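Local coordinates for putative sarcosine dimethylglycine methyltransferase (Galdieria sulphuraria, PDB 2O57), which probably transfers methyl groups from S-adenosylmethionine to sarcosine and dimethylglycine, at residues A[83-88]-A[107-112]; A[200-205]-A[273-278]. All coordinates share one frame; numbering follows the deposited sequence.

Overall arrangement
Interaction 1 comes first along the chain and is complete before interaction 2 begins. It pairs two neighbouring parallel strands, 85-89 and 107-112, in the seven-stranded sheet of the methyltransferase fold. Interaction 2 packs helix 200-206 against helix 262-280, both of which follow strand 181-190 in the chain. The two contacts lie on opposite sides of the chain's centre. The centres of interactions 1 and 2 are about 33 Å apart. Their nearest atoms are about 17 Å apart, so they do not touch. Interaction 1 lies in the parallel, Rossmann-like part of the sheet, which in this family probably binds the cofactor. Interaction 2 joins helices from the later part of the chain, beside strand 284-293 of the same sheet.

Interaction 1: A[83-88]-A[107-112]; sequences QAKGLD and SIDCLN
Lys85 reaches across to Asp109 on the neighbouring strand and forms a salt bridge with it. Its CG lies anti to the backbone N (chi1 -163°), and bends at chi2 and chi4 carry the chain over the next strand. From CB the chain runs through CG to CD, which rests 4.0 Å from Ser107 CB. CE then passes alongside both carboxylate oxygens of Asp109. The tip, NZ, meets Asp109 OD2 at 3.2 Å, on the syn side but 32° out of the carboxylate plane. A water ties the pair together a second time: it accepts from Lys85 NZ and donates to Asp109 OD1. This carboxylate has further partners, since Thr135 hydrogen-bonds OD1 and Tyr151 hydrogen-bonds OD2. Several bonds therefore fix its rotation, and the nearby ammonium would probably favour its charged form.

The two strands run parallel, and the axes of these short strand segments diverge by 21°. Helix 95-104 connects them in a beta-alpha-beta unit of the Rossmann-like methyltransferase fold. Five backbone hydrogen bonds join them. Ser107 N binds Ala84 O, and Ser107 O accepts from Gly86 N at 2.9 Å. Gly86 O takes Asp109 N, Asp109 O takes Asp88 N at 2.7 Å, and Asp88 O takes Leu111 N.

Leu87 lies on the same face as Lys85 and Asp109. Its CD1 comes 4.2 Å from Leu111 CB. On the other face Asp88 CB meets Ile108 CG2 at 3.9 Å, beneath helix 95-104, where Ile108 touches Ala97 and Val101. A CB on Gly86 would point to that face and come tight against Ile108 CD1. At the strand start a second water bridges Gln83 O and Ser107 OG.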
loop_
_atom_site.group_PDB
_atom_site.type_symbol
_atom_site.label_atom_id
_atom_site.label_comp_id
_atom_site.label_asym_id
_atom_site.label_seq_id
_atom_site.Cartn_x
_atom_site.Cartn_y
_atom_site.Cartn_z
ATOM N N GLN A 83 -18.516 13.778 -13.161
ATOM C CA GLN A 83 -19.887 13.250 -13.055
ATOM C C GLN A 83 -20.042 11.734 -12.714
ATOM O O GLN A 83 -21.174 11.225 -12.648
ATOM C CB GLN A 83 -20.721 13.634 -14.289
ATOM C CG GLN A 83 -20.852 15.157 -14.504
ATOM C CD GLN A 83 -21.862 15.499 -15.600
ATOM O OE1 GLN A 83 -22.810 16.256 -15.373
ATOM N NE2 GLN A 83 -21.669 14.936 -16.789
ATOM N N ALA A 84 -18.930 11.020 -12.471
ATOM C CA ALA A 84 -19.018 9.668 -11.911
ATOM C C ALA A 84 -19.701 9.775 -10.556
ATOM O O ALA A 84 -19.567 10.775 -9.851
ATOM C CB ALA A 84 -17.606 9.009 -11.755
ATOM N N LYS A 85 -20.420 8.741 -10.181
ATOM C CA LYS A 85 -21.190 8.774 -8.947
ATOM C C LYS A 85 -20.586 7.831 -7.918
ATOM O O LYS A 85 -20.432 6.625 -8.163
ATOM C CB LYS A 85 -22.648 8.362 -9.238
ATOM C CG LYS A 85 -23.601 8.741 -8.141
ATOM C CD LYS A 85 -24.384 9.968 -8.515
ATOM C CE LYS A 85 -25.397 10.288 -7.413
ATOM N NZ LYS A 85 -26.452 9.207 -7.298
ATOM N N GLY A 86 -20.237 8.402 -6.772
ATOM C CA GLY A 86 -19.680 7.615 -5.698
ATOM C C GLY A 86 -20.518 7.684 -4.462
ATOM O O GLY A 86 -21.352 8.606 -4.300
ATOM N N LEU A 87 -20.290 6.688 -3.613
ATOM C CA LEU A 87 -20.945 6.514 -2.342
ATOM C C LEU A 87 -19.893 6.553 -1.242
ATOM O O LEU A 87 -18.889 5.783 -1.276
ATOM C CB LEU A 87 -21.686 5.170 -2.350
ATOM C CG LEU A 87 -22.293 4.735 -1.023
ATOM C CD1 LEU A 87 -23.378 5.763 -0.530
ATOM C CD2 LEU A 87 -22.797 3.295 -1.066
ATOM N N ASP A 88 -20.076 7.455 -0.270
ATOM C CA ASP A 88 -19.118 7.524 0.842
ATOM C C ASP A 88 -19.756 6.862 2.055
ATOM O O ASP A 88 -20.703 7.405 2.635
ATOM C CB ASP A 88 -18.676 8.959 1.163
ATOM C CG ASP A 88 -17.610 9.027 2.281
ATOM O OD1 ASP A 88 -17.391 8.043 3.042
ATOM O OD2 ASP A 88 -16.999 10.096 2.395
ATOM N N SER A 107 -19.806 13.272 -8.339
ATOM C CA SER A 107 -20.891 13.460 -7.385
ATOM C C SER A 107 -20.795 12.396 -6.290
ATOM O O SER A 107 -20.462 11.238 -6.570
ATOM C CB SER A 107 -22.226 13.329 -8.116
ATOM O OG SER A 107 -22.359 14.376 -9.089
ATOM N N ILE A 108 -21.085 12.778 -5.054
ATOM C CA ILE A 108 -20.954 11.868 -3.914
ATOM C C ILE A 108 -22.247 11.817 -3.111
ATOM O O ILE A 108 -22.759 12.864 -2.695
ATOM C CB ILE A 108 -19.819 12.311 -2.939
ATOM C CG1 ILE A 108 -18.445 12.416 -3.652
ATOM C CG2 ILE A 108 -19.732 11.371 -1.722
ATOM C CD1 ILE A 108 -17.806 11.089 -3.936
ATOM N N ASP A 109 -22.738 10.601 -2.845
ATOM C CA ASP A 109 -23.780 10.420 -1.835
ATOM C C ASP A 109 -23.084 9.954 -0.558
ATOM O O ASP A 109 -22.358 8.957 -0.579
ATOM C CB ASP A 109 -24.793 9.367 -2.254
ATOM C CG ASP A 109 -25.624 9.790 -3.456
ATOM O OD1 ASP A 109 -25.763 10.994 -3.727
ATOM O OD2 ASP A 109 -26.171 8.911 -4.109
ATOM N N CYS A 110 -23.351 10.647 0.554
ATOM C CA CYS A 110 -22.777 10.278 1.842
ATOM C C CYS A 110 -23.806 9.446 2.591
ATOM O O CYS A 110 -25.002 9.808 2.617
ATOM C CB CYS A 110 -22.414 11.544 2.648
ATOM S SG CYS A 110 -21.161 12.568 1.942
ATOM N N LEU A 111 -23.371 8.327 3.169
ATOM C CA LEU A 111 -24.226 7.537 4.048
ATOM C C LEU A 111 -23.598 7.527 5.415
ATOM O O LEU A 111 -22.428 7.157 5.561
ATOM C CB LEU A 111 -24.438 6.107 3.541
ATOM C CG LEU A 111 -25.473 5.284 4.322
ATOM C CD1 LEU A 111 -26.866 5.857 4.123
ATOM C CD2 LEU A 111 -25.425 3.834 3.804
ATOM N N ASN A 112 -24.353 7.947 6.422
ATOM C CA ASN A 112 -23.764 8.089 7.735
ATOM C C ASN A 112 -24.852 7.877 8.789
ATOM O O ASN A 112 -25.999 8.306 8.581
ATOM C CB ASN A 112 -23.162 9.494 7.842
ATOM C CG ASN A 112 -22.158 9.643 8.957
ATOM O OD1 ASN A 112 -21.150 8.927 9.008
ATOM N ND2 ASN A 112 -22.362 10.647 9.808
HETATM O O HOH W 1 -23.351 12.729 -11.398
HETATM O O HOH W 2 -27.869 11.207 -5.520
#

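Interaction 2: A[200-205]-A[273-278]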
loop_
_atom_site.group_PDB
_atom_site.type_symbol
_atom_site.label_atom_id
_atom_site.label_comp_id
_atom_site.label_asym_id
_atom_site.label_seq_id
_atom_site.Cartn_x
_atom_site.Cartn_y
_atom_site.Cartn_z
ATOM N N GLN A 200 -7.890 -9.086 23.174
ATOM C CA GLN A 200 -9.035 -8.940 24.023
ATOM C C GLN A 200 -9.102 -7.557 24.714
ATOM O O GLN A 200 -10.170 -6.929 24.704
ATOM C CB GLN A 200 -9.064 -10.115 25.022
ATOM C CG GLN A 200 -10.441 -10.484 25.559
ATOM C CD GLN A 200 -11.447 -10.675 24.444
ATOM O OE1 GLN A 200 -11.276 -11.535 23.570
ATOM N NE2 GLN A 200 -12.490 -9.847 24.445
ATOM N N PRO A 201 -7.981 -7.072 25.310
ATOM C CA PRO A 201 -8.030 -5.729 25.867
ATOM C C PRO A 201 -8.590 -4.690 24.905
ATOM O O PRO A 201 -9.441 -3.896 25.298
ATOM C CB PRO A 201 -6.565 -5.432 26.186
ATOM C CG PRO A 201 -6.011 -6.747 26.527
ATOM C CD PRO A 201 -6.662 -7.688 25.549
ATOM N N ILE A 202 -8.140 -4.701 23.655
ATOM C CA ILE A 202 -8.634 -3.723 22.692
ATOM C C ILE A 202 -10.061 -4.018 22.208
ATOM O O ILE A 202 -10.849 -3.089 22.023
ATOM C CB ILE A 202 -7.646 -3.477 21.519
ATOM C CG1 ILE A 202 -7.944 -2.129 20.859
ATOM C CG2 ILE A 202 -7.591 -4.665 20.514
ATOM C CD1 ILE A 202 -6.985 -1.787 19.802
ATOM N N LEU A 203 -10.408 -5.291 22.035
ATOM C CA LEU A 203 -11.778 -5.641 21.688
ATOM C C LEU A 203 -12.710 -5.231 22.837
ATOM O O LEU A 203 -13.807 -4.729 22.595
ATOM C CB LEU A 203 -11.902 -7.143 21.419
ATOM C CG LEU A 203 -11.130 -7.643 20.187
ATOM C CD1 LEU A 203 -11.236 -9.165 20.112
ATOM C CD2 LEU A 203 -11.643 -6.992 18.895
ATOM N N ASP A 204 -12.254 -5.441 24.075
ATOM C CA ASP A 204 -13.017 -5.062 25.277
ATOM C C ASP A 204 -13.121 -3.562 25.420
ATOM O O ASP A 204 -14.218 -3.038 25.614
ATOM C CB ASP A 204 -12.394 -5.655 26.548
ATOM C CG ASP A 204 -12.721 -7.129 26.728
ATOM O OD1 ASP A 204 -13.413 -7.697 25.849
ATOM O OD2 ASP A 204 -12.291 -7.714 27.748
ATOM N N ARG A 205 -11.969 -2.891 25.314
ATOM C CA ARG A 205 -11.860 -1.431 25.511
ATOM C C ARG A 205 -12.780 -0.652 24.556
ATOM O O ARG A 205 -13.474 0.283 24.994
ATOM C CB ARG A 205 -10.375 -0.962 25.406
ATOM C CG ARG A 205 -10.114 0.551 25.606
ATOM C CD ARG A 205 -10.745 1.143 26.889
ATOM N NE ARG A 205 -10.212 0.555 28.164
ATOM C CZ ARG A 205 -10.297 1.365 29.341
ATOM N NH1 ARG A 205 -10.992 2.449 29.510
ATOM N NH2 ARG A 205 -9.810 0.722 30.458
ATOM N N GLU A 273 -3.708 3.950 23.783
ATOM C CA GLU A 273 -2.542 3.158 24.177
ATOM C C GLU A 273 -2.635 1.713 23.657
ATOM O O GLU A 273 -1.620 1.119 23.284
ATOM C CB GLU A 273 -2.390 3.167 25.699
ATOM C CG GLU A 273 -1.845 4.489 26.236
ATOM C CD GLU A 273 -2.081 4.676 27.741
ATOM O OE1 GLU A 273 -2.665 3.777 28.393
ATOM O OE2 GLU A 273 -1.712 5.748 28.272
ATOM N N HIS A 274 -3.850 1.154 23.650
ATOM C CA HIS A 274 -4.071 -0.224 23.170
ATOM C C HIS A 274 -3.776 -0.339 21.679
ATOM O O HIS A 274 -3.192 -1.331 21.243
ATOM C CB HIS A 274 -5.506 -0.701 23.431
ATOM C CG HIS A 274 -5.775 -1.077 24.852
ATOM N ND1 HIS A 274 -4.866 -1.772 25.627
ATOM C CD2 HIS A 274 -6.868 -0.883 25.636
ATOM C CE1 HIS A 274 -5.372 -1.946 26.838
ATOM N NE2 HIS A 274 -6.586 -1.422 26.866
ATOM N N TRP A 275 -4.200 0.648 20.886
ATOM C CA TRP A 275 -3.896 0.636 19.466
ATOM C C TRP A 275 -2.395 0.727 19.250
ATOM O O TRP A 275 -1.855 0.008 18.439
ATOM C CB TRP A 275 -4.570 1.795 18.715
ATOM C CG TRP A 275 -6.026 1.537 18.431
ATOM C CD1 TRP A 275 -7.084 2.148 19.023
ATOM C CD2 TRP A 275 -6.572 0.619 17.470
ATOM N NE1 TRP A 275 -8.263 1.677 18.492
ATOM C CE2 TRP A 275 -7.982 0.721 17.554
ATOM C CE3 TRP A 275 -6.008 -0.285 16.553
ATOM C CZ2 TRP A 275 -8.842 -0.044 16.759
ATOM C CZ3 TRP A 275 -6.872 -1.064 15.751
ATOM C CH2 TRP A 275 -8.273 -0.918 15.858
ATOM N N ILE A 276 -1.744 1.636 19.970
ATOM C CA ILE A 276 -0.288 1.863 19.820
ATOM C C ILE A 276 0.461 0.571 20.187
ATOM O O ILE A 276 1.299 0.079 19.405
ATOM C CB ILE A 276 0.185 3.053 20.722
ATOM C CG1 ILE A 276 -0.426 4.385 20.245
ATOM C CG2 ILE A 276 1.744 3.137 20.784
ATOM C CD1 ILE A 276 -0.413 5.507 21.337
ATOM N N GLU A 277 0.162 0.036 21.369
ATOM C CA GLU A 277 0.790 -1.192 21.855
ATOM C C GLU A 277 0.580 -2.346 20.879
ATOM O O GLU A 277 1.527 -3.023 20.570
ATOM C CB GLU A 277 0.279 -1.570 23.265
ATOM C CG GLU A 277 0.849 -0.676 24.355
ATOM C CD GLU A 277 0.027 -0.647 25.681
ATOM O OE1 GLU A 277 -0.925 -1.470 25.857
ATOM O OE2 GLU A 277 0.344 0.234 26.538
ATOM N N GLY A 278 -0.650 -2.541 20.383
ATOM C CA GLY A 278 -0.958 -3.601 19.416
ATOM C C GLY A 278 -0.197 -3.450 18.091
ATOM O O GLY A 278 0.239 -4.439 17.505
#
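Helix 200-206 packs against helix 262-280 through His274, whose imidazole meets Pro201 with a face and Arg205 CG with an edge. Pro201 CB sits over one face of the ring as a CH-pi contact, 4.1 Å from the centroid and offset toward the rim. Its nearest ring atom is His274 CE1, at 3.7 Å. Arg205 comes to another part of the ring with its aliphatic stem. Its CG lies at the ring edge, in plane, 3.5 Å from His274 CD2. Bends at chi2 and chi3 then turn the guanidinium so that its plane is 46° from that of the imidazole. Arg205 NH1 makes a weak hydrogen bond to Asn267, about two turns before His274 on the partner helix.

This is a helix-helix packing with the short segments running nearly antiparallel, at 153°, and their axes 9.7 Å apart. Further inside, the side chains of Ile202 and His274 lie alongside each other, pointing opposite ways, with Ile202 CG1 3.8 Å from His274 CB. Ile202 CG1 is anti to the backbone N (chi1 -159°) and the chain stays extended at chi2, so CD1 reaches the indole of Trp275. There CD1 stands over one face, 3.5 Å from the centroid of the five-membered ring, in a second CH-pi contact. Leu284 of strand 284-293 touches both Ile202 and Trp275, and Tyr242 stacks on the indole.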